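Local coordinates for nucleoside diphosphate kinase (Pyrobaculum aerophilum, PDB 1XQI), which probably transfers the ATP gamma-phosphate to nucleoside diphosphates through a phosphorylated enzyme intermediate, supplying nucleoside triphosphates other than ATP, at residues A[17-22]-A[117-122]; A[59-64]-A[184-189]; A[153-158]-A[166-171]. The protein carries 6 engineered substitutions. All coordinates share one frame; numbering follows the deposited sequence.

Contact 1 of 3, residues A[17-22]-A[117-122]. Engineered in segment 117-122: N117 (natural residue Ile).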
loop_
_atom_site.group_PDB
_atom_site.type_symbol
_atom_site.label_atom_id
_atom_site.label_comp_id
_atom_site.label_asym_id
_atom_site.label_seq_id
_atom_site.Cartn_x
_atom_site.Cartn_y
_atom_site.Cartn_z
ATOM N N LYS A 17 -1.261 -5.584 17.358
ATOM C CA LYS A 17 -0.983 -5.397 15.946
ATOM C C LYS A 17 -0.989 -6.753 15.311
ATOM O O LYS A 17 -0.754 -7.762 15.981
ATOM C CB LYS A 17 0.426 -4.855 15.756
ATOM C CG LYS A 17 0.541 -3.396 15.837
ATOM C CD LYS A 17 1.949 -2.931 15.561
ATOM C CE LYS A 17 2.587 -2.371 16.808
ATOM N NZ LYS A 17 3.273 -3.449 17.515
ATOM N N THR A 18 -1.174 -6.817 14.010
ATOM C CA THR A 18 -1.076 -8.111 13.349
ATOM C C THR A 18 -0.536 -7.933 11.945
ATOM O O THR A 18 -0.576 -6.838 11.405
ATOM C CB THR A 18 -2.438 -8.856 13.343
ATOM O OG1 THR A 18 -2.253 -10.204 12.885
ATOM C CG2 THR A 18 -3.483 -8.088 12.471
ATOM N N LEU A 19 -0.019 -9.003 11.360
ATOM C CA LEU A 19 0.558 -8.923 10.034
ATOM C C LEU A 19 -0.390 -9.604 9.056
ATOM O O LEU A 19 -0.813 -10.772 9.263
ATOM C CB LEU A 19 1.916 -9.634 10.043
ATOM C CG LEU A 19 2.924 -9.604 8.883
ATOM C CD1 LEU A 19 2.440 -10.374 7.694
ATOM C CD2 LEU A 19 3.263 -8.176 8.510
ATOM N N LEU A 20 -0.705 -8.882 7.987
ATOM C CA LEU A 20 -1.494 -9.418 6.899
ATOM C C LEU A 20 -0.715 -9.329 5.584
ATOM O O LEU A 20 -0.120 -8.306 5.287
ATOM C CB LEU A 20 -2.850 -8.683 6.805
ATOM C CG LEU A 20 -3.707 -9.330 5.709
ATOM C CD1 LEU A 20 -4.836 -10.284 6.212
ATOM C CD2 LEU A 20 -4.202 -8.240 4.790
ATOM N N ILE A 21 -0.728 -10.406 4.797
ATOM C CA ILE A 21 -0.081 -10.427 3.463
ATOM C C ILE A 21 -1.113 -10.691 2.386
ATOM O O ILE A 21 -1.812 -11.705 2.444
ATOM C CB ILE A 21 0.961 -11.558 3.335
ATOM C CG1 ILE A 21 1.932 -11.499 4.529
ATOM C CG2 ILE A 21 1.674 -11.475 1.951
ATOM C CD1 ILE A 21 3.001 -12.558 4.527
ATOM N N LEU A 22 -1.242 -9.781 1.425
ATOM C CA LEU A 22 -2.004 -10.092 0.232
ATOM C C LEU A 22 -1.039 -10.861 -0.667
ATOM O O LEU A 22 0.041 -10.370 -0.969
ATOM C CB LEU A 22 -2.591 -8.845 -0.445
ATOM C CG LEU A 22 -3.770 -8.159 0.271
ATOM C CD1 LEU A 22 -4.459 -9.019 1.311
ATOM C CD2 LEU A 22 -3.375 -6.847 0.953
ATOM N N ASN A 117 3.718 -9.522 -3.585
ATOM C CA ASN A 117 2.853 -9.476 -2.408
ATOM C C ASN A 117 2.750 -8.048 -1.898
ATOM O O ASN A 117 3.509 -7.159 -2.295
ATOM C CB ASN A 117 3.425 -10.306 -1.257
ATOM C CG ASN A 117 3.530 -11.777 -1.575
ATOM O OD1 ASN A 117 4.633 -12.316 -1.738
ATOM N ND2 ASN A 117 2.385 -12.446 -1.658
ATOM N N VAL A 118 1.814 -7.830 -0.992
ATOM C CA VAL A 118 1.638 -6.558 -0.320
ATOM C C VAL A 118 1.495 -6.985 1.116
ATOM O O VAL A 118 0.662 -7.844 1.420
ATOM C CB VAL A 118 0.391 -5.781 -0.873
ATOM C CG1 VAL A 118 -0.061 -4.634 0.073
ATOM C CG2 VAL A 118 0.723 -5.199 -2.237
ATOM N N VAL A 119 2.367 -6.439 1.966
ATOM C CA VAL A 119 2.435 -6.729 3.386
ATOM C C VAL A 119 1.916 -5.512 4.162
ATOM O O VAL A 119 2.278 -4.362 3.858
ATOM C CB VAL A 119 3.901 -7.000 3.827
ATOM C CG1 VAL A 119 3.930 -7.616 5.231
ATOM C CG2 VAL A 119 4.569 -7.983 2.859
HETATM N N MSE A 120 1.081 -5.745 5.164
HETATM C CA MSE A 120 0.581 -4.620 5.976
HETATM C C MSE A 120 0.543 -5.037 7.429
HETATM O O MSE A 120 0.466 -6.224 7.781
HETATM C CB MSE A 120 -0.819 -4.061 5.477
HETATM C CG MSE A 120 -2.007 -5.033 5.596
HETATM SE SE MSE A 120 -3.515 -4.394 4.820
HETATM C CE MSE A 120 -2.907 -4.633 3.191
ATOM N N VAL A 121 0.618 -4.029 8.286
ATOM C CA VAL A 121 0.440 -4.259 9.719
ATOM C C VAL A 121 -0.804 -3.501 10.109
ATOM O O VAL A 121 -0.973 -2.333 9.731
ATOM C CB VAL A 121 1.650 -3.811 10.506
ATOM C CG1 VAL A 121 1.413 -3.954 12.037
ATOM C CG2 VAL A 121 2.854 -4.652 10.100
ATOM N N LEU A 122 -1.686 -4.177 10.815
ATOM C CA LEU A 122 -2.963 -3.623 11.205
ATOM C C LEU A 122 -2.953 -3.603 12.724
ATOM O O LEU A 122 -2.610 -4.624 13.364
ATOM C CB LEU A 122 -4.129 -4.497 10.704
ATOM C CG LEU A 122 -4.358 -4.446 9.191
ATOM C CD1 LEU A 122 -5.009 -5.743 8.742
ATOM C CD2 LEU A 122 -5.221 -3.245 8.879
#
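L19 and V119 pack tightly, with CD2 of L19 3.4 Å from CG1 of V119. Both sit on the sheet face that also bears I21 and V121. The first torsion of L19 sets CG trans to the backbone N (chi1 -171°), which brings both methyls toward V119. CD2 also reaches V121, 3.9 Å from its CG2. W187 of helix 177-187 covers I21 and V119 on this face. On the other face, L20 and the selenomethionine M120 run side by side in the same direction. CD2 of L20 lies 3.9 Å from SE of M120. F39 of helix 32-42 packs on L20 and L122, and I36 packs on M120. The two strands are the antiparallel inner pair of the four-stranded sheet of this ferredoxin-like fold, between strands 45-52 and 171-173. Six backbone bonds join them at the pairs T18-L122, L20-M120 and L22-V118. At one end L22 O accepts twice. V118 N donates to it at 3.1 Å. The engineered N117 adds ND2, 3.2 Å from L22 O. This second donor comes from the flank of the carbonyl, at a C=O...N angle of 116°, while L22 O lies in the amide plane of N117. The opposite end is looser and partly open to solvent. There CD of K17 crosses V121 at a slant, 3.7 Å from its CG1. The lysine chain then bends twice, and its amino end leads away from strand 117-123.

Contact 2 of 3, residues A[59-64]-A[184-189]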
loop_
_atom_site.group_PDB
_atom_site.type_symbol
_atom_site.label_atom_id
_atom_site.label_comp_id
_atom_site.label_asym_id
_atom_site.label_seq_id
_atom_site.Cartn_x
_atom_site.Cartn_y
_atom_site.Cartn_z
ATOM N N ILE A 59 10.779 -16.398 2.049
ATOM C CA ILE A 59 9.568 -17.099 2.381
ATOM C C ILE A 59 9.872 -18.366 3.193
ATOM O O ILE A 59 9.123 -18.685 4.153
ATOM C CB ILE A 59 8.681 -17.325 1.151
ATOM C CG1 ILE A 59 8.312 -15.971 0.493
ATOM C CG2 ILE A 59 7.424 -18.057 1.534
ATOM C CD1 ILE A 59 7.730 -14.884 1.452
ATOM N N GLU A 60 10.982 -19.045 2.845
ATOM C CA GLU A 60 11.517 -20.190 3.627
ATOM C C GLU A 60 11.698 -19.814 5.082
ATOM O O GLU A 60 11.308 -20.561 5.962
ATOM C CB GLU A 60 12.849 -20.726 3.058
ATOM C CG GLU A 60 12.789 -22.146 2.480
ATOM C CD GLU A 60 13.683 -22.346 1.223
ATOM O OE1 GLU A 60 14.724 -23.036 1.314
ATOM O OE2 GLU A 60 13.354 -21.837 0.129
ATOM N N ARG A 61 12.252 -18.639 5.346
ATOM C CA ARG A 61 12.445 -18.216 6.740
ATOM C C ARG A 61 11.232 -17.569 7.383
ATOM O O ARG A 61 11.155 -17.524 8.610
ATOM C CB ARG A 61 13.678 -17.322 6.920
ATOM C CG ARG A 61 15.002 -18.086 6.947
ATOM C CD ARG A 61 16.197 -17.123 6.959
ATOM N NE ARG A 61 16.340 -16.426 5.669
ATOM C CZ ARG A 61 16.002 -15.148 5.433
ATOM N NH1 ARG A 61 15.509 -14.359 6.407
ATOM N NH2 ARG A 61 16.158 -14.645 4.206
ATOM N N PHE A 62 10.284 -17.076 6.597
ATOM C CA PHE A 62 9.108 -16.442 7.206
ATOM C C PHE A 62 8.162 -17.477 7.805
ATOM O O PHE A 62 7.570 -17.262 8.873
ATOM C CB PHE A 62 8.370 -15.579 6.178
ATOM C CG PHE A 62 7.042 -15.048 6.663
ATOM C CD1 PHE A 62 5.849 -15.578 6.180
ATOM C CD2 PHE A 62 6.990 -14.020 7.610
ATOM C CE1 PHE A 62 4.604 -15.106 6.633
ATOM C CE2 PHE A 62 5.762 -13.542 8.049
ATOM C CZ PHE A 62 4.549 -14.106 7.556
ATOM N N TYR A 63 7.996 -18.594 7.093
ATOM C CA TYR A 63 7.210 -19.720 7.602
ATOM C C TYR A 63 7.999 -20.547 8.555
ATOM O O TYR A 63 9.179 -20.713 8.341
ATOM C CB TYR A 63 6.681 -20.580 6.476
ATOM C CG TYR A 63 5.512 -19.916 5.893
ATOM C CD1 TYR A 63 5.598 -19.282 4.665
ATOM C CD2 TYR A 63 4.333 -19.864 6.577
ATOM C CE1 TYR A 63 4.535 -18.630 4.134
ATOM C CE2 TYR A 63 3.240 -19.218 6.045
ATOM C CZ TYR A 63 3.357 -18.600 4.807
ATOM O OH TYR A 63 2.269 -17.947 4.247
ATOM N N PRO A 64 7.352 -21.067 9.621
ATOM C CA PRO A 64 8.105 -21.845 10.632
ATOM C C PRO A 64 8.776 -23.047 10.016
ATOM O O PRO A 64 8.371 -23.511 8.936
ATOM C CB PRO A 64 7.026 -22.324 11.607
ATOM C CG PRO A 64 5.882 -21.295 11.434
ATOM C CD PRO A 64 5.910 -20.979 9.944
ATOM N N ILE A 184 5.838 -9.465 12.150
ATOM C CA ILE A 184 6.049 -8.013 12.043
ATOM C C ILE A 184 7.535 -7.630 11.961
ATOM O O ILE A 184 7.940 -6.938 11.012
ATOM C CB ILE A 184 5.316 -7.179 13.121
ATOM C CG1 ILE A 184 3.810 -7.213 12.917
ATOM C CG2 ILE A 184 5.801 -5.734 13.078
ATOM C CD1 ILE A 184 3.029 -6.754 14.159
ATOM N N ARG A 185 8.342 -8.068 12.930
ATOM C CA ARG A 185 9.826 -7.814 12.899
ATOM C C ARG A 185 10.466 -8.336 11.598
ATOM O O ARG A 185 11.281 -7.672 10.972
ATOM C CB ARG A 185 10.573 -8.397 14.148
ATOM C CG ARG A 185 12.174 -8.237 14.092
ATOM C CD ARG A 185 13.005 -9.458 14.674
ATOM N NE ARG A 185 12.237 -10.710 14.515
ATOM C CZ ARG A 185 12.243 -11.516 13.435
ATOM N NH1 ARG A 185 13.038 -11.262 12.377
ATOM N NH2 ARG A 185 11.445 -12.594 13.427
ATOM N N PHE A 186 10.055 -9.527 11.194
ATOM C CA PHE A 186 10.577 -10.167 9.988
ATOM C C PHE A 186 10.546 -9.281 8.752
ATOM O O PHE A 186 11.524 -9.252 8.027
ATOM C CB PHE A 186 9.848 -11.494 9.697
ATOM C CG PHE A 186 10.375 -12.192 8.487
ATOM C CD1 PHE A 186 11.449 -13.073 8.592
ATOM C CD2 PHE A 186 9.836 -11.929 7.224
ATOM C CE1 PHE A 186 11.972 -13.688 7.455
ATOM C CE2 PHE A 186 10.339 -12.552 6.092
ATOM C CZ PHE A 186 11.409 -13.429 6.206
ATOM N N TRP A 187 9.421 -8.590 8.510
ATOM C CA TRP A 187 9.212 -7.733 7.329
ATOM C C TRP A 187 9.520 -6.241 7.498
ATOM O O TRP A 187 9.720 -5.570 6.502
ATOM C CB TRP A 187 7.765 -7.831 6.862
ATOM C CG TRP A 187 7.374 -9.126 6.237
ATOM C CD1 TRP A 187 6.521 -10.065 6.750
ATOM C CD2 TRP A 187 7.801 -9.620 4.970
ATOM N NE1 TRP A 187 6.412 -11.136 5.884
ATOM C CE2 TRP A 187 7.171 -10.884 4.776
ATOM C CE3 TRP A 187 8.677 -9.135 3.982
ATOM C CZ2 TRP A 187 7.374 -11.663 3.629
ATOM C CZ3 TRP A 187 8.885 -9.907 2.835
ATOM C CH2 TRP A 187 8.239 -11.172 2.675
ATOM N N PHE A 188 9.527 -5.716 8.723
ATOM C CA PHE A 188 9.669 -4.271 8.951
ATOM C C PHE A 188 10.752 -3.915 9.971
ATOM O O PHE A 188 10.800 -4.493 11.060
ATOM C CB PHE A 188 8.311 -3.627 9.356
ATOM C CG PHE A 188 7.217 -3.815 8.321
ATOM C CD1 PHE A 188 6.271 -4.825 8.465
ATOM C CD2 PHE A 188 7.167 -3.016 7.192
ATOM C CE1 PHE A 188 5.291 -5.036 7.529
ATOM C CE2 PHE A 188 6.177 -3.209 6.222
ATOM C CZ PHE A 188 5.234 -4.221 6.388
ATOM N N ARG A 189 11.619 -2.960 9.624
ATOM C CA ARG A 189 12.503 -2.352 10.634
ATOM C C ARG A 189 11.625 -1.539 11.576
ATOM O O ARG A 189 10.504 -1.196 11.234
ATOM C CB ARG A 189 13.556 -1.429 9.999
ATOM C CG ARG A 189 14.742 -2.123 9.301
ATOM C CD ARG A 189 14.461 -2.416 7.821
ATOM N NE ARG A 189 14.232 -1.220 6.976
ATOM C CZ ARG A 189 13.941 -1.262 5.663
ATOM N NH1 ARG A 189 13.847 -2.438 5.031
ATOM N NH2 ARG A 189 13.750 -0.134 4.967
#
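F62, F186 and W187 form an aromatic cluster between the C-terminal ends of helices 56-62 and 177-187. Two of its ring pairs cross the contact, and both are oblique. The planes of the F62 and F186 rings are 53° apart, and the two CD2 atoms of F62 and F186 are 3.6 Å from each other. The F62 and W187 side chains cross at about a right angle. NE1 of W187 sits over one face of the F62 ring, 3.3 Å from F62 CE2. A chi1 of 172° extends F62 away from its own backbone N and puts the ring within reach of both partners. The F62 ring also meets H172 edge-to-face. That histidine is the predicted phosphohistidine, which places the cluster against the predicted active site.

An aliphatic contact extends the packing. I59 approaches the indole at its edge, with CD1 3.9 Å from W187 CZ2. I59 also touches V109 and M112 of helix 97-112.

R61 brings a cationic group on the exposed side. Its guanidinium meets the F186 ring obliquely, with NH1 3.7 Å from F186 CE1.

No hydrogen bond crosses between the two segments. Each helix ends with an i+4 backbone bond: Y63 N to I59 O, and F188 N to I184 O. K105 NZ donates to the carbonyl oxygens of E60, Y63 and P64, and K50 NZ to that of W187.

One CH-pi interaction also joins F62 to F186. CB of F62 stands over the face of the F186 ring, 3.9 Å from its centroid and 24° off the ring normal.

Contact 3 of 3, residues A[153-158]-A[166-171]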
loop_
_atom_site.group_PDB
_atom_site.type_symbol
_atom_site.label_atom_id
_atom_site.label_comp_id
_atom_site.label_asym_id
_atom_site.label_seq_id
_atom_site.Cartn_x
_atom_site.Cartn_y
_atom_site.Cartn_z
ATOM N N SER A 153 -13.097 -15.574 -3.431
ATOM C CA SER A 153 -12.431 -16.743 -3.920
ATOM C C SER A 153 -13.389 -17.896 -3.840
ATOM O O SER A 153 -14.271 -17.938 -2.924
ATOM C CB SER A 153 -11.168 -17.028 -3.075
ATOM O OG SER A 153 -10.553 -18.228 -3.484
ATOM N N ILE A 154 -13.193 -18.832 -4.789
ATOM C CA ILE A 154 -14.003 -20.048 -4.920
ATOM C C ILE A 154 -13.099 -21.280 -4.933
ATOM O O ILE A 154 -13.505 -22.352 -5.411
ATOM C CB ILE A 154 -14.884 -20.020 -6.237
ATOM C CG1 ILE A 154 -13.994 -19.903 -7.473
ATOM C CG2 ILE A 154 -15.895 -18.883 -6.162
ATOM C CD1 ILE A 154 -14.755 -19.799 -8.821
ATOM N N ASP A 155 -11.867 -21.099 -4.459
ATOM C CA ASP A 155 -10.892 -22.168 -4.405
ATOM C C ASP A 155 -11.229 -23.201 -3.325
ATOM O O ASP A 155 -11.930 -22.910 -2.348
ATOM C CB ASP A 155 -9.480 -21.628 -4.224
ATOM C CG ASP A 155 -8.428 -22.606 -4.728
ATOM O OD1 ASP A 155 -8.761 -23.429 -5.636
ATOM O OD2 ASP A 155 -7.276 -22.554 -4.232
ATOM N N SER A 156 -10.762 -24.421 -3.511
ATOM C CA SER A 156 -11.005 -25.448 -2.502
ATOM C C SER A 156 -9.837 -26.445 -2.402
ATOM O O SER A 156 -9.041 -26.598 -3.374
ATOM C CB SER A 156 -12.320 -26.152 -2.803
ATOM O OG SER A 156 -12.298 -26.730 -4.090
ATOM N N PRO A 157 -9.694 -27.102 -1.240
ATOM C CA PRO A 157 -8.544 -27.994 -1.063
ATOM C C PRO A 157 -8.499 -29.214 -1.981
ATOM O O PRO A 157 -7.422 -29.717 -2.223
ATOM C CB PRO A 157 -8.654 -28.442 0.401
ATOM C CG PRO A 157 -9.637 -27.513 1.037
ATOM C CD PRO A 157 -10.547 -27.071 -0.043
ATOM N N ASP A 158 -9.623 -29.698 -2.485
ATOM C CA ASP A 158 -9.613 -30.827 -3.432
ATOM C C ASP A 158 -8.917 -30.450 -4.723
ATOM O O ASP A 158 -8.018 -31.145 -5.178
ATOM C CB ASP A 158 -11.033 -31.329 -3.749
ATOM C CG ASP A 158 -12.036 -30.184 -4.021
ATOM O OD1 ASP A 158 -12.137 -29.265 -3.180
ATOM O OD2 ASP A 158 -12.744 -30.208 -5.059
ATOM N N VAL A 166 -0.831 -25.443 -3.158
ATOM C CA VAL A 166 -1.587 -25.006 -2.017
ATOM C C VAL A 166 -2.859 -24.281 -2.501
ATOM O O VAL A 166 -3.029 -23.941 -3.679
ATOM C CB VAL A 166 -0.723 -24.051 -1.120
ATOM C CG1 VAL A 166 0.397 -24.840 -0.378
ATOM C CG2 VAL A 166 -0.118 -22.844 -1.952
ATOM N N VAL A 167 -3.768 -24.075 -1.555
ATOM C CA VAL A 167 -4.995 -23.317 -1.779
ATOM C C VAL A 167 -4.639 -21.847 -2.055
ATOM O O VAL A 167 -3.752 -21.253 -1.392
ATOM C CB VAL A 167 -5.944 -23.470 -0.573
ATOM C CG1 VAL A 167 -7.207 -22.624 -0.764
ATOM C CG2 VAL A 167 -6.319 -24.946 -0.406
ATOM N N PHE A 168 -5.306 -21.281 -3.046
ATOM C CA PHE A 168 -5.126 -19.873 -3.363
ATOM C C PHE A 168 -6.101 -19.097 -2.480
ATOM O O PHE A 168 -7.174 -18.695 -2.931
ATOM C CB PHE A 168 -5.363 -19.642 -4.867
ATOM C CG PHE A 168 -4.132 -19.902 -5.740
ATOM C CD1 PHE A 168 -4.048 -19.358 -7.036
ATOM C CD2 PHE A 168 -3.048 -20.637 -5.263
ATOM C CE1 PHE A 168 -2.918 -19.566 -7.855
ATOM C CE2 PHE A 168 -1.906 -20.856 -6.060
ATOM C CZ PHE A 168 -1.843 -20.318 -7.358
ATOM N N ASN A 169 -5.762 -18.917 -1.201
ATOM C CA ASN A 169 -6.692 -18.310 -0.263
ATOM C C ASN A 169 -6.414 -16.835 0.092
ATOM O O ASN A 169 -6.743 -16.369 1.196
ATOM C CB ASN A 169 -6.780 -19.159 0.974
ATOM C CG ASN A 169 -5.480 -19.249 1.706
ATOM O OD1 ASN A 169 -5.319 -20.118 2.559
ATOM N ND2 ASN A 169 -4.552 -18.350 1.424
ATOM N N LEU A 170 -5.773 -16.133 -0.833
ATOM C CA LEU A 170 -5.708 -14.650 -0.876
ATOM C C LEU A 170 -4.749 -14.026 0.097
ATOM O O LEU A 170 -4.007 -13.153 -0.302
ATOM C CB LEU A 170 -7.090 -13.998 -0.728
ATOM C CG LEU A 170 -8.165 -14.617 -1.607
ATOM C CD1 LEU A 170 -9.496 -13.986 -1.240
ATOM C CD2 LEU A 170 -7.828 -14.472 -3.094
ATOM N N VAL A 171 -4.767 -14.478 1.359
ATOM C CA VAL A 171 -4.041 -13.809 2.427
ATOM C C VAL A 171 -3.443 -14.772 3.434
ATOM O O VAL A 171 -3.843 -15.957 3.518
ATOM C CB VAL A 171 -4.947 -12.786 3.171
ATOM C CG1 VAL A 171 -5.716 -11.923 2.164
ATOM C CG2 VAL A 171 -5.936 -13.467 4.116
HETATM O O HOH W 1 -8.585 -17.780 -5.201
#
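OD2 of D155 is held by two groups. The backbone N of F168 donates to it at 2.6 Å, in a bond that bends little (165° at the hydrogen). This N-H meets OD2 nearly in line with the carboxylate C-O bond. R165 adds a salt bridge to the same oxygen, which would favour the charged form of the acid. The extended first torsion of D155 (chi1 -156°) carries the carboxylate across to F168.

A water makes a second polar link. It lies 2.6 Å from OG of S153 and donates to the F168 carbonyl O at 2.8 Å. S153 OG also takes a weak bond from D155 N, within its own segment. F168 is thus held at both its N and its O. It is the centre of an inverse gamma turn, and its ring stacks on Y111.

Apolar contacts flank these bonds. Before F168 in the chain, CG2 of V167 rests 3.8 Å from P157 CA, at the start of helix 157-162. After it, L170 brings CD1 to 3.9 Å from CB of S153. S156 OG donates to D158 OD1, a side-chain bond and not a cap of the helix backbone.

The 166-171 loop carries N169, which probably binds ATP, as in related NDP kinases. It leads into strand 171-173 with the predicted phosphohistidine H172. The bonds tie this loop to the segment before helix 157-162, beside the probable nucleotide site.

Contact 1 is buried, in the middle of the sheet, a strand pair held by backbone bonds and mostly aliphatic side chains. Contact 2 is also largely buried but lies on one face of that sheet. It joins two helix ends through aromatic rings, with no hydrogen bond across. The two touch directly: F62 packs on I21, and F188 packs on V119 and V121. Contact 3 is partly buried and lies on the opposite side of the chain's centre from both. It joins the start of helix 157-162 and the loop before it to the loop 166-170, through a carboxylate and a water. It meets contact 1 where V171 packs on L20 and L22. All three lie near the predicted phosphohistidine H172 or lead to it.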